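Possible TctC subunit of the Tripartite Tricarboxylate Transport(TTT) Family (Rhodopseudomonas palustris, PDB 6HKE) probably serves as the periplasmic substrate-binding subunit of a tripartite tricarboxylate transporter, capturing malate for high-affinity uptake. Local coordinates at residues 143-146 with 150-153; 176-181 with 187-192; 79-84 with 295-300. The protein carries 2 engineered substitutions. All blocks are in the same frame, centred on the assembly; numbering follows the deposited sequence.

Interaction 1: 143-146 with 150-153; sequences AHAG and VSYA. With LMR ((2S)-2-hydroxybutanedioic acid), chain E; MLT (D-malate), chain D.
Where strand 141-144 turns into helix 150-162, in the malate pocket, Ala145 and Ser151 are joined by a backbone-to-hydroxyl hydrogen bond. Ala145 N donates to Ser151 OG over 2.8 Å with an N-H...O angle of 149°. The hydroxyl stands between the backbone N and carbonyl carbon of its own residue (chi1 50°), a rotation that turns it to the strand end and to the ligand alike. It lies 2.9 Å from O1B of (S)-malate and also has Ser149 OG as a hydrogen-bond partner. This is the strand-to-helix turn of a beta-alpha-beta unit completed by strand 167-170, and the first turn of the helix presents its backbone amides to the ligand carboxylate. Ser151 N donates to O1B of (S)-malate at 2.7 Å. Val150 N donates to O1A of the same carboxylate at 3.0 Å, so both oxygens are gripped; the helix N terminus would be expected to stabilise their charge. D-malate, modelled in the same place, uses the same two amides.

Tyr152 comes edge-on over a face of His144: CD1 sits 3.8 Å above the imidazole plane, over its centre, with the ring planes at 66°, an edge-to-face pair. Gly146 N fixes the rotation of that imidazole by donating to His144 ND1 in the plane of the ring, the two atoms 3.0 Å apart. Ala143 touches Met189 of the neighbouring strand, and a water donates to both Ala143 O and Ser151 O, linking the strand and helix backbones.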
ATOM      1  N   ALA A 143     -11.668  -3.836  -8.958  1.00 27.04           N
ATOM      2  CA  ALA A 143     -10.758  -2.690  -9.150  1.00 26.98           C
ATOM      3  C   ALA A 143      -9.414  -3.007  -8.489  1.00 25.68           C
ATOM      4  O   ALA A 143      -9.399  -3.562  -7.376  1.00 25.63           O
ATOM      5  CB  ALA A 143     -11.396  -1.440  -8.600  1.00 26.02           C
ATOM      6  N   HIS A 144      -8.318  -2.659  -9.159  1.00 26.60           N
ATOM      7  CA  HIS A 144      -6.945  -2.650  -8.584  1.00 25.15           C
ATOM      8  C   HIS A 144      -6.161  -1.524  -9.264  1.00 25.78           C
ATOM      9  O   HIS A 144      -6.685  -0.966 -10.252  1.00 26.52           O
ATOM     10  CB  HIS A 144      -6.299  -4.026  -8.744  1.00 24.24           C
ATOM     11  CG  HIS A 144      -6.168  -4.458 -10.162  1.00 24.05           C
ATOM     12  ND1 HIS A 144      -5.143  -4.019 -10.967  1.00 25.38           N
ATOM     13  CD2 HIS A 144      -6.921  -5.290 -10.918  1.00 25.48           C
ATOM     14  CE1 HIS A 144      -5.250  -4.565 -12.168  1.00 26.39           C
ATOM     15  NE2 HIS A 144      -6.344  -5.357 -12.169  1.00 25.86           N
ATOM     16  N   ALA A 145      -4.971  -1.204  -8.752  1.00 25.63           N
ATOM     17  CA  ALA A 145      -4.038  -0.196  -9.297  1.00 25.30           C
ATOM     18  C   ALA A 145      -2.819  -0.855  -9.970  1.00 25.34           C
ATOM     19  O   ALA A 145      -1.726  -0.241  -9.965  1.00 25.78           O
ATOM     20  CB  ALA A 145      -3.624   0.724  -8.182  1.00 27.55           C
ATOM     21  N   GLY A 146      -2.986  -2.026 -10.595  1.00 25.50           N
ATOM     22  CA  GLY A 146      -1.941  -2.686 -11.409  1.00 23.63           C
ATOM     23  C   GLY A 146      -1.216  -3.803 -10.669  1.00 26.89           C
ATOM     24  O   GLY A 146      -1.315  -3.884  -9.417  1.00 24.88           O
ATOM     25  N   VAL A 150      -0.906  -3.174  -4.081  1.00 23.34           N
ATOM     26  CA  VAL A 150      -1.486  -3.871  -2.905  1.00 23.09           C
ATOM     27  C   VAL A 150      -2.884  -4.353  -3.288  1.00 23.80           C
ATOM     28  O   VAL A 150      -3.228  -5.487  -2.920  1.00 24.04           O
ATOM     29  CB  VAL A 150      -1.560  -2.931  -1.688  1.00 22.86           C
ATOM     30  CG1 VAL A 150      -2.355  -3.569  -0.569  1.00 23.59           C
ATOM     31  CG2 VAL A 150      -0.182  -2.519  -1.198  1.00 22.90           C
ATOM     32  N   SER A 151      -3.666  -3.484  -3.934  1.00 21.83           N
ATOM     33  CA  SER A 151      -5.069  -3.756  -4.318  1.00 24.33           C
ATOM     34  C   SER A 151      -5.087  -5.020  -5.177  1.00 24.09           C
ATOM     35  O   SER A 151      -5.942  -5.872  -4.913  1.00 26.77           O
ATOM     36  CB  SER A 151      -5.734  -2.582  -5.021  1.00 24.26           C
ATOM     37  OG  SER A 151      -4.933  -2.071  -6.087  1.00 24.14           O
ATOM     38  N   TYR A 152      -4.152  -5.153  -6.119  1.00 23.71           N
ATOM     39  CA  TYR A 152      -4.068  -6.327  -7.036  1.00 25.27           C
ATOM     40  C   TYR A 152      -3.638  -7.551  -6.227  1.00 22.96           C
ATOM     41  O   TYR A 152      -4.326  -8.563  -6.256  1.00 21.95           O
ATOM     42  CB  TYR A 152      -3.115  -6.103  -8.219  1.00 25.23           C
ATOM     43  CG  TYR A 152      -2.969  -7.309  -9.108  1.00 26.36           C
ATOM     44  CD1 TYR A 152      -3.988  -7.673  -9.979  1.00 29.84           C
ATOM     45  CD2 TYR A 152      -1.847  -8.124  -9.045  1.00 27.20           C
ATOM     46  CE1 TYR A 152      -3.884  -8.796 -10.784  1.00 29.20           C
ATOM     47  CE2 TYR A 152      -1.720  -9.244  -9.848  1.00 28.16           C
ATOM     48  CZ  TYR A 152      -2.745  -9.578 -10.719  1.00 32.06           C
ATOM     49  OH  TYR A 152      -2.656 -10.680 -11.507  1.00 33.81           O
ATOM     50  N   ALA A 153      -2.524  -7.445  -5.511  1.00 24.10           N
ATOM     51  CA  ALA A 153      -1.962  -8.563  -4.720  1.00 23.94           C
ATOM     52  C   ALA A 153      -3.050  -9.096  -3.783  1.00 23.58           C
ATOM     53  O   ALA A 153      -3.294 -10.318  -3.803  1.00 22.68           O
ATOM     54  CB  ALA A 153      -0.728  -8.118  -3.977  1.00 24.67           C
TER
HETATM   55  C1  LMR E 402      -2.209   0.039  -4.155  0.50 21.59           C
HETATM   56  O1A LMR E 402      -1.042  -0.224  -4.486  0.50 22.44           O
HETATM   57  O1B LMR E 402      -3.155  -0.793  -4.153  0.50 21.49           O
HETATM   58  C2  LMR E 402      -2.506   1.477  -3.699  0.50 21.68           C
HETATM   59  O2  LMR E 402      -1.617   1.975  -2.705  0.50 21.27           O
HETATM   60  C3  LMR E 402      -2.485   2.480  -4.856  0.50 22.34           C
HETATM   61  C4  LMR E 402      -2.499   3.867  -4.239  0.50 22.43           C
HETATM   62  O4A LMR E 402      -3.501   4.579  -4.438  0.50 23.07           O
HETATM   63  O4B LMR E 402      -1.527   4.217  -3.524  0.50 20.64           O
HETATM   64  C1  MLT D 401      -1.911   0.154  -4.207  0.50 25.58           C
HETATM   65  O1  MLT D 401      -0.912  -0.585  -4.057  0.50 27.17           O
HETATM   66  O2  MLT D 401      -3.044  -0.343  -4.396  0.50 27.40           O
HETATM   67  C2  MLT D 401      -1.709   1.652  -4.198  0.50 24.87           C
HETATM   68  O3  MLT D 401      -0.958   2.196  -3.093  0.50 24.46           O
HETATM   69  C3  MLT D 401      -3.011   2.391  -4.107  0.50 25.36           C
HETATM   70  C4  MLT D 401      -2.595   3.838  -4.165  0.50 25.30           C
HETATM   71  O4  MLT D 401      -1.725   4.272  -3.363  0.50 23.34           O
HETATM   72  O5  MLT D 401      -3.132   4.521  -5.061  0.50 25.36           O
HETATM   73  O   HOH W   1      -8.690  -5.159  -5.459  1.00 24.66           O

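Interaction 2: 176-181 with 187-192; sequences PALQAL and DYMCDQ. With MLT (D-malate), chain D; LMR ((2S)-2-hydroxybutanedioic acid), chain E.
Met189 and Leu178 cross at about a right angle, the methionine reaching from the strand to the helix, where Leu178 CD1 meets its CE. With CG anti to the backbone N (chi1 -157°), the Met189 chain extends toward the helix and then bends at chi3 (102°), which carries CE to 3.8 Å from Leu178 CD1. At the bend, SD lies 3.8 Å from Ala177 CB and 3.7 Å from Ala177 O, contacts consistent with a small residue at this point of the helix. Leu181, one turn further on, points at the strand with its branches divided: CD1 rests 3.4 Å from the carbonyl O of Asp187, and CD2 is 4.4 Å from Met189 CB. Were Met189 cut back to an alanine, Leu178 would probably lose its contact with the CE methyl and a gap open between helix and strand beside Ala177. Leu116 of strand 102-118 meets both leucines, and Ala143 of strand 141-144 meets Ala177 and Met189. Further along the strand, Gln192 NE2 donates to O2 of (S)-malate, 2.7 Å away. Segment 176-181 runs roughly antiparallel to strand 188-192, at 143°, the helix-on-sheet layering of an alpha/beta lobe in a periplasmic binding protein.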
ATOM      1  N   PRO A 176      -8.559   6.944  -7.435  1.00 27.58           N
ATOM      2  CA  PRO A 176      -9.510   6.779  -8.538  1.00 28.24           C
ATOM      3  C   PRO A 176     -10.358   5.500  -8.445  1.00 25.92           C
ATOM      4  O   PRO A 176     -11.542   5.581  -8.707  1.00 26.86           O
ATOM      5  CB  PRO A 176      -8.595   6.793  -9.769  1.00 27.07           C
ATOM      6  CG  PRO A 176      -7.463   7.680  -9.331  1.00 28.77           C
ATOM      7  CD  PRO A 176      -7.203   7.239  -7.904  1.00 27.56           C
ATOM      8  N   ALA A 177      -9.772   4.354  -8.101  1.00 26.19           N
ATOM      9  CA  ALA A 177     -10.520   3.073  -8.004  1.00 26.15           C
ATOM     10  C   ALA A 177     -11.634   3.203  -6.950  1.00 26.63           C
ATOM     11  O   ALA A 177     -12.733   2.670  -7.164  1.00 26.46           O
ATOM     12  CB  ALA A 177      -9.596   1.924  -7.696  1.00 24.97           C
ATOM     13  N   LEU A 178     -11.364   3.874  -5.834  1.00 28.79           N
ATOM     14  CA  LEU A 178     -12.366   4.045  -4.756  1.00 31.37           C
ATOM     15  C   LEU A 178     -13.536   4.854  -5.299  1.00 29.60           C
ATOM     16  O   LEU A 178     -14.658   4.401  -5.105  1.00 29.07           O
ATOM     17  CB  LEU A 178     -11.753   4.741  -3.539  1.00 34.90           C
ATOM     18  CG  LEU A 178     -12.657   4.793  -2.311  1.00 36.01           C
ATOM     19  CD1 LEU A 178     -13.004   3.391  -1.844  1.00 35.41           C
ATOM     20  CD2 LEU A 178     -12.000   5.589  -1.193  1.00 37.12           C
ATOM     21  N   GLN A 179     -13.273   5.999  -5.941  1.00 31.39           N
ATOM     22  CA  GLN A 179     -14.330   6.861  -6.547  1.00 33.92           C
ATOM     23  C   GLN A 179     -15.183   6.020  -7.508  1.00 32.10           C
ATOM     24  O   GLN A 179     -16.403   6.178  -7.480  1.00 33.00           O
ATOM     25  CB  GLN A 179     -13.735   8.103  -7.213  1.00 38.31           C
ATOM     26  CG  GLN A 179     -13.731   9.324  -6.297  1.00 44.78           C
ATOM     27  CD  GLN A 179     -12.530  10.216  -6.514  1.00 55.30           C
ATOM     28  OE1 GLN A 179     -12.148  10.518  -7.647  1.00 61.72           O
ATOM     29  NE2 GLN A 179     -11.923  10.657  -5.419  1.00 58.20           N
ATOM     30  N   ALA A 180     -14.571   5.120  -8.283  1.00 29.37           N
ATOM     31  CA  ALA A 180     -15.277   4.190  -9.192  1.00 27.97           C
ATOM     32  C   ALA A 180     -16.191   3.250  -8.390  1.00 28.44           C
ATOM     33  O   ALA A 180     -17.268   2.890  -8.901  1.00 28.31           O
ATOM     34  CB  ALA A 180     -14.257   3.409  -9.977  1.00 30.35           C
ATOM     35  N   LEU A 181     -15.754   2.826  -7.196  1.00 26.68           N
ATOM     36  CA  LEU A 181     -16.540   1.957  -6.281  1.00 25.60           C
ATOM     37  C   LEU A 181     -17.694   2.771  -5.672  1.00 25.76           C
ATOM     38  O   LEU A 181     -18.783   2.236  -5.560  1.00 27.36           O
ATOM     39  CB  LEU A 181     -15.618   1.359  -5.210  1.00 24.19           C
ATOM     40  CG  LEU A 181     -16.234   0.185  -4.444  1.00 23.54           C
ATOM     41  CD1 LEU A 181     -16.275  -1.064  -5.305  1.00 23.56           C
ATOM     42  CD2 LEU A 181     -15.500  -0.088  -3.149  1.00 22.51           C
ATOM     43  N   ASP A 187     -17.336  -3.372  -8.718  1.00 28.88           N
ATOM     44  CA  ASP A 187     -18.116  -4.211  -7.774  1.00 29.05           C
ATOM     45  C   ASP A 187     -17.367  -4.338  -6.451  1.00 29.66           C
ATOM     46  O   ASP A 187     -17.951  -4.010  -5.405  1.00 29.16           O
ATOM     47  CB  ASP A 187     -18.458  -5.539  -8.437  1.00 31.23           C
ATOM     48  CG  ASP A 187     -19.418  -5.289  -9.588  1.00 32.48           C
ATOM     49  OD1 ASP A 187     -20.545  -4.848  -9.306  1.00 33.15           O
ATOM     50  OD2 ASP A 187     -18.995  -5.422 -10.750  1.00 33.78           O
ATOM     51  N   TYR A 188     -16.110  -4.764  -6.478  1.00 29.48           N
ATOM     52  CA  TYR A 188     -15.310  -4.796  -5.236  1.00 27.53           C
ATOM     53  C   TYR A 188     -13.841  -4.502  -5.508  1.00 27.81           C
ATOM     54  O   TYR A 188     -13.399  -4.306  -6.650  1.00 25.94           O
ATOM     55  CB  TYR A 188     -15.546  -6.100  -4.479  1.00 26.84           C
ATOM     56  CG  TYR A 188     -15.030  -7.367  -5.102  1.00 26.73           C
ATOM     57  CD1 TYR A 188     -15.802  -8.064  -6.010  1.00 26.12           C
ATOM     58  CD2 TYR A 188     -13.834  -7.934  -4.686  1.00 25.56           C
ATOM     59  CE1 TYR A 188     -15.383  -9.279  -6.520  1.00 27.42           C
ATOM     60  CE2 TYR A 188     -13.396  -9.142  -5.201  1.00 26.00           C
ATOM     61  CZ  TYR A 188     -14.178  -9.819  -6.118  1.00 26.94           C
ATOM     62  OH  TYR A 188     -13.762 -11.007  -6.649  1.00 31.04           O
ATOM     63  N   MET A 189     -13.115  -4.445  -4.402  1.00 28.88           N
ATOM     64  CA  MET A 189     -11.774  -3.854  -4.296  1.00 30.75           C
ATOM     65  C   MET A 189     -11.219  -4.296  -2.945  1.00 29.00           C
ATOM     66  O   MET A 189     -12.002  -4.323  -1.959  1.00 26.85           O
ATOM     67  CB  MET A 189     -11.942  -2.337  -4.345  1.00 36.44           C
ATOM     68  CG  MET A 189     -10.743  -1.562  -4.781  1.00 41.87           C
ATOM     69  SD  MET A 189     -11.289   0.159  -4.787  1.00 45.86           S
ATOM     70  CE  MET A 189     -10.584   0.751  -3.255  1.00 45.19           C
ATOM     71  N   CYS A 190      -9.946  -4.676  -2.903  1.00 26.19           N
ATOM     72  CA  CYS A 190      -9.194  -4.780  -1.635  1.00 27.02           C
ATOM     73  C   CYS A 190      -8.395  -3.499  -1.528  1.00 26.69           C
ATOM     74  O   CYS A 190      -7.718  -3.192  -2.513  1.00 28.34           O
ATOM     75  CB  CYS A 190      -8.334  -6.029  -1.608  1.00 27.39           C
ATOM     76  SG  CYS A 190      -9.360  -7.513  -1.720  1.00 29.19           S
ATOM     77  N   ASP A 191      -8.578  -2.732  -0.448  1.00 26.05           N
ATOM     78  CA  ASP A 191      -7.890  -1.425  -0.306  1.00 26.34           C
ATOM     79  C   ASP A 191      -7.255  -1.299   1.087  1.00 24.13           C
ATOM     80  O   ASP A 191      -7.722  -1.905   2.038  1.00 22.91           O
ATOM     81  CB  ASP A 191      -8.851  -0.296  -0.665  1.00 28.00           C
ATOM     82  CG  ASP A 191      -8.193   1.024  -1.060  1.00 30.95           C
ATOM     83  OD1 ASP A 191      -6.956   1.053  -1.212  1.00 31.00           O
ATOM     84  OD2 ASP A 191      -8.936   2.030  -1.205  1.00 34.61           O
ATOM     85  N   GLN A 192      -6.189  -0.517   1.153  1.00 23.62           N
ATOM     86  CA  GLN A 192      -5.547  -0.046   2.397  1.00 24.88           C
ATOM     87  C   GLN A 192      -6.556   0.788   3.208  1.00 26.21           C
ATOM     88  O   GLN A 192      -7.304   1.608   2.633  1.00 24.37           O
ATOM     89  CB  GLN A 192      -4.272   0.704   2.005  1.00 26.23           C
ATOM     90  CG  GLN A 192      -3.172  -0.242   1.542  1.00 26.65           C
ATOM     91  CD  GLN A 192      -2.132   0.442   0.702  1.00 26.22           C
ATOM     92  OE1 GLN A 192      -1.099   0.869   1.217  1.00 26.41           O
ATOM     93  NE2 GLN A 192      -2.427   0.589  -0.586  1.00 26.26           N
TER
HETATM   94  C1  MLT D 401      -1.911   0.154  -4.207  0.50 25.58           C
HETATM   95  O1  MLT D 401      -0.912  -0.585  -4.057  0.50 27.17           O
HETATM   96  O2  MLT D 401      -3.044  -0.343  -4.396  0.50 27.40           O
HETATM   97  C2  MLT D 401      -1.709   1.652  -4.198  0.50 24.87           C
HETATM   98  O3  MLT D 401      -0.958   2.196  -3.093  0.50 24.46           O
HETATM   99  C3  MLT D 401      -3.011   2.391  -4.107  0.50 25.36           C
HETATM  100  C4  MLT D 401      -2.595   3.838  -4.165  0.50 25.30           C
HETATM  101  O4  MLT D 401      -1.725   4.272  -3.363  0.50 23.34           O
HETATM  102  O5  MLT D 401      -3.132   4.521  -5.061  0.50 25.36           O
HETATM  103  C1  LMR E 402      -2.209   0.039  -4.155  0.50 21.59           C
HETATM  104  O1A LMR E 402      -1.042  -0.224  -4.486  0.50 22.44           O
HETATM  105  O1B LMR E 402      -3.155  -0.793  -4.153  0.50 21.49           O
HETATM  106  C2  LMR E 402      -2.506   1.477  -3.699  0.50 21.68           C
HETATM  107  O2  LMR E 402      -1.617   1.975  -2.705  0.50 21.27           O
HETATM  108  C3  LMR E 402      -2.485   2.480  -4.856  0.50 22.34           C
HETATM  109  C4  LMR E 402      -2.499   3.867  -4.239  0.50 22.43           C
HETATM  110  O4A LMR E 402      -3.501   4.579  -4.438  0.50 23.07           O
HETATM  111  O4B LMR E 402      -1.527   4.217  -3.524  0.50 20.64           O

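Interaction 3: 79-84 with 295-300; sequences GHLGTH and QEEISR. With MLT (D-malate), chain D; LMR ((2S)-2-hydroxybutanedioic acid), chain E.
Leu81 and Glu297 bury the larger part of the shared surface, 56 and 60 Å², and their side chains cross obliquely. CD1 of the leucine meets the carboxylate end of the glutamate, at 3.4 Å from both Glu297 CD and Glu297 OE1. Lower on the chains, Leu81 CG rests 3.7 Å from Glu297 CG. The glutamate is bent at chi2 (52°), which folds its carboxylate across Leu81 within a buried contact. Both oxygens of this acid have partners: OE2 accepts from Trp238 NE1, while OE1 receives a weak bond from Trp301 and a salt bridge from NH2 of Arg300, 3.6 Å away. The pairing is likely to favour the ionised form.

His84, third in area with 31 Å², takes part through its backbone, its O lying 4.4 Å from Ile298 CG1. The imidazole is directed to other partners, stacked on Phe242 and edge-to-face with Phe102, and ND1 shares a hydrogen bond with Thr83 OG1. Thr83 OG1 also accepts from His80 N, completing a capping box, while His80 ND1 accepts from Gly82 N, a donor well out of the ring plane. The ring's other nitrogen, NE2, donates to O1A of (S)-malate at 2.8 Å. The contact thus lays C-terminal helix 287-305 against the junction of strand 75-80 and helix 82-90, with Trp238 of the neighbouring strand 236-244 touching Leu81, His84 and Glu297.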
ATOM      1  N   GLY A  79       7.807   2.844  -1.648  1.00 20.06           N
ATOM      2  CA  GLY A  79       7.392   1.499  -2.047  1.00 20.34           C
ATOM      3  C   GLY A  79       6.496   0.891  -0.989  1.00 21.60           C
ATOM      4  O   GLY A  79       6.424   1.420   0.132  1.00 24.54           O
ATOM      5  N   HIS A  80       5.835  -0.201  -1.315  1.00 20.31           N
ATOM      6  CA  HIS A  80       4.950  -0.885  -0.351  1.00 21.16           C
ATOM      7  C   HIS A  80       4.932  -2.379  -0.665  1.00 21.27           C
ATOM      8  O   HIS A  80       5.700  -2.812  -1.557  1.00 20.77           O
ATOM      9  CB  HIS A  80       3.591  -0.187  -0.326  1.00 19.89           C
ATOM     10  CG  HIS A  80       2.831  -0.208  -1.604  1.00 18.58           C
ATOM     11  ND1 HIS A  80       3.019  -1.172  -2.558  1.00 18.29           N
ATOM     12  CD2 HIS A  80       1.806   0.564  -2.021  1.00 18.83           C
ATOM     13  CE1 HIS A  80       2.159  -0.983  -3.546  1.00 20.72           C
ATOM     14  NE2 HIS A  80       1.395   0.095  -3.238  1.00 20.28           N
ATOM     15  N   LEU A  81       4.080  -3.103   0.048  1.00 22.50           N
ATOM     16  CA  LEU A  81       3.941  -4.571  -0.045  1.00 24.94           C
ATOM     17  C   LEU A  81       3.823  -5.006  -1.511  1.00 24.03           C
ATOM     18  O   LEU A  81       4.276  -6.118  -1.798  1.00 25.28           O
ATOM     19  CB  LEU A  81       2.726  -4.997   0.787  1.00 26.41           C
ATOM     20  CG  LEU A  81       2.206  -6.414   0.544  1.00 26.13           C
ATOM     21  CD1 LEU A  81       1.566  -6.967   1.807  1.00 27.92           C
ATOM     22  CD2 LEU A  81       1.192  -6.417  -0.592  1.00 26.39           C
ATOM     23  N   GLY A  82       3.229  -4.185  -2.389  1.00 23.61           N
ATOM     24  CA  GLY A  82       3.105  -4.484  -3.830  1.00 22.32           C
ATOM     25  C   GLY A  82       4.400  -4.222  -4.591  1.00 22.43           C
ATOM     26  O   GLY A  82       4.995  -5.162  -5.126  1.00 22.31           O
ATOM     27  N   THR A  83       4.850  -2.974  -4.655  1.00 23.27           N
ATOM     28  CA  THR A  83       5.913  -2.555  -5.600  1.00 22.59           C
ATOM     29  C   THR A  83       7.226  -3.220  -5.204  1.00 23.18           C
ATOM     30  O   THR A  83       8.047  -3.455  -6.104  1.00 22.83           O
ATOM     31  CB  THR A  83       6.052  -1.037  -5.610  1.00 23.69           C
ATOM     32  OG1 THR A  83       6.394  -0.649  -4.279  1.00 23.47           O
ATOM     33  CG2 THR A  83       4.778  -0.366  -6.061  1.00 23.75           C
ATOM     34  N   HIS A  84       7.402  -3.504  -3.904  1.00 22.34           N
ATOM     35  CA  HIS A  84       8.681  -3.972  -3.325  1.00 22.09           C
ATOM     36  C   HIS A  84       8.491  -5.305  -2.610  1.00 23.12           C
ATOM     37  O   HIS A  84       9.282  -5.582  -1.686  1.00 22.36           O
ATOM     38  CB  HIS A  84       9.258  -2.898  -2.406  1.00 22.36           C
ATOM     39  CG  HIS A  84       9.863  -1.778  -3.172  1.00 22.56           C
ATOM     40  ND1 HIS A  84       9.100  -0.875  -3.864  1.00 22.66           N
ATOM     41  CD2 HIS A  84      11.157  -1.451  -3.390  1.00 23.52           C
ATOM     42  CE1 HIS A  84       9.904  -0.023  -4.477  1.00 24.59           C
ATOM     43  NE2 HIS A  84      11.184  -0.355  -4.198  1.00 22.43           N
ATOM     44  N   GLN A 295      12.289  -8.748   2.270  1.00 27.93           N
ATOM     45  CA  GLN A 295      12.717 -10.167   2.107  1.00 28.70           C
ATOM     46  C   GLN A 295      11.520 -11.086   2.395  1.00 26.57           C
ATOM     47  O   GLN A 295      11.218 -11.951   1.547  1.00 22.90           O
ATOM     48  CB  GLN A 295      13.914 -10.489   3.002  1.00 31.66           C
ATOM     49  CG  GLN A 295      14.787 -11.599   2.450  1.00 36.45           C
ATOM     50  CD  GLN A 295      15.558 -11.189   1.216  1.00 42.24           C
ATOM     51  OE1 GLN A 295      15.933 -10.023   1.023  1.00 44.09           O
ATOM     52  NE2 GLN A 295      15.827 -12.170   0.368  1.00 44.53           N
ATOM     53  N   GLU A 296      10.835 -10.864   3.519  1.00 26.73           N
ATOM     54  CA  GLU A 296       9.672 -11.677   3.969  1.00 28.13           C
ATOM     55  C   GLU A 296       8.510 -11.527   2.984  1.00 27.55           C
ATOM     56  O   GLU A 296       7.902 -12.544   2.645  1.00 25.46           O
ATOM     57  CB  GLU A 296       9.245 -11.270   5.377  1.00 30.01           C
ATOM     58  CG  GLU A 296      10.184 -11.793   6.442  1.00 32.81           C
ATOM     59  CD  GLU A 296      10.023 -11.149   7.809  1.00 37.04           C
ATOM     60  OE1 GLU A 296       9.388 -10.073   7.890  1.00 40.82           O
ATOM     61  OE2 GLU A 296      10.546 -11.721   8.796  1.00 39.07           O
ATOM     62  N   GLU A 297       8.220 -10.303   2.532  1.00 28.42           N
ATOM     63  CA  GLU A 297       7.126 -10.056   1.556  1.00 28.54           C
ATOM     64  C   GLU A 297       7.441 -10.786   0.248  1.00 27.26           C
ATOM     65  O   GLU A 297       6.541 -11.454  -0.266  1.00 25.19           O
ATOM     66  CB  GLU A 297       6.879  -8.568   1.298  1.00 27.71           C
ATOM     67  CG  GLU A 297       5.406  -8.249   1.088  1.00 27.23           C
ATOM     68  CD  GLU A 297       4.473  -8.767   2.180  1.00 28.45           C
ATOM     69  OE1 GLU A 297       3.627  -9.628   1.866  1.00 29.58           O
ATOM     70  OE2 GLU A 297       4.580  -8.315   3.343  1.00 25.40           O
ATOM     71  N   ILE A 298       8.666 -10.695  -0.260  1.00 27.56           N
ATOM     72  CA  ILE A 298       9.044 -11.373  -1.539  1.00 29.86           C
ATOM     73  C   ILE A 298       8.717 -12.869  -1.418  1.00 30.63           C
ATOM     74  O   ILE A 298       8.066 -13.384  -2.347  1.00 33.73           O
ATOM     75  CB  ILE A 298      10.518 -11.115  -1.924  1.00 29.24           C
ATOM     76  CG1 ILE A 298      10.731  -9.667  -2.369  1.00 28.57           C
ATOM     77  CG2 ILE A 298      10.992 -12.104  -2.986  1.00 29.77           C
ATOM     78  CD1 ILE A 298      12.169  -9.297  -2.700  1.00 27.85           C
ATOM     79  N   SER A 299       9.131 -13.525  -0.325  1.00 31.50           N
ATOM     80  CA  SER A 299       9.003 -14.994  -0.102  1.00 33.72           C
ATOM     81  C   SER A 299       7.534 -15.362   0.088  1.00 36.92           C
ATOM     82  O   SER A 299       7.114 -16.415  -0.456  1.00 36.74           O
ATOM     83  CB  SER A 299       9.788 -15.495   1.092  1.00 33.84           C
ATOM     84  OG  SER A 299      10.961 -14.740   1.304  1.00 35.26           O
ATOM     85  N   ARG A 300       6.816 -14.555   0.878  1.00 35.87           N
ATOM     86  CA  ARG A 300       5.381 -14.755   1.208  1.00 37.27           C
ATOM     87  C   ARG A 300       4.605 -14.898  -0.114  1.00 34.85           C
ATOM     88  O   ARG A 300       3.892 -15.894  -0.266  1.00 33.59           O
ATOM     89  CB  ARG A 300       4.917 -13.618   2.133  1.00 39.69           C
ATOM     90  CG  ARG A 300       3.490 -13.737   2.638  1.00 40.49           C
ATOM     91  CD  ARG A 300       2.493 -13.292   1.583  1.00 44.88           C
ATOM     92  NE  ARG A 300       1.085 -13.499   1.930  1.00 48.60           N
ATOM     93  CZ  ARG A 300       0.313 -12.629   2.577  1.00 46.98           C
ATOM     94  NH1 ARG A 300      -0.949 -12.941   2.812  1.00 49.83           N
ATOM     95  NH2 ARG A 300       0.792 -11.464   2.988  1.00 45.96           N
TER
HETATM   96  C1  MLT D 401      -1.911   0.154  -4.207  0.50 25.58           C
HETATM   97  O1  MLT D 401      -0.912  -0.585  -4.057  0.50 27.17           O
HETATM   98  O2  MLT D 401      -3.044  -0.343  -4.396  0.50 27.40           O
HETATM   99  C2  MLT D 401      -1.709   1.652  -4.198  0.50 24.87           C
HETATM  100  O3  MLT D 401      -0.958   2.196  -3.093  0.50 24.46           O
HETATM  101  C3  MLT D 401      -3.011   2.391  -4.107  0.50 25.36           C
HETATM  102  C4  MLT D 401      -2.595   3.838  -4.165  0.50 25.30           C
HETATM  103  O4  MLT D 401      -1.725   4.272  -3.363  0.50 23.34           O
HETATM  104  O5  MLT D 401      -3.132   4.521  -5.061  0.50 25.36           O
HETATM  105  C1  LMR E 402      -2.209   0.039  -4.155  0.50 21.59           C
HETATM  106  O1A LMR E 402      -1.042  -0.224  -4.486  0.50 22.44           O
HETATM  107  O1B LMR E 402      -3.155  -0.793  -4.153  0.50 21.49           O
HETATM  108  C2  LMR E 402      -2.506   1.477  -3.699  0.50 21.68           C
HETATM  109  O2  LMR E 402      -1.617   1.975  -2.705  0.50 21.27           O
HETATM  110  C3  LMR E 402      -2.485   2.480  -4.856  0.50 22.34           C
HETATM  111  C4  LMR E 402      -2.499   3.867  -4.239  0.50 22.43           C
HETATM  112  O4A LMR E 402      -3.501   4.579  -4.438  0.50 23.07           O
HETATM  113  O4B LMR E 402      -1.527   4.217  -3.524  0.50 20.64           O

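How the interactions relate
From the N terminus, segment 79-84 comes first, and its partner arrives only at 295-300, so interaction 3 closes a loop of 210 residues, tying helix 287-305 to the junction of strand 75-80 and helix 82-90. Interactions 1 and 2 nest inside that loop, one after the other without crossing: 143-146 meets 150-153 across three residues, then 176-181 meets 187-192 across five, tying helix 174-182 to strand 188-192. These two adjoin through neighbouring strands 141-144 and 188-192, with Ala143 N 2.9 Å from Tyr188 O. Val150 CG2, packed 3.7 Å from His80 CE1, links interactions 1 and 3. Interactions 2 and 3 do not touch, yet all three converge on malate.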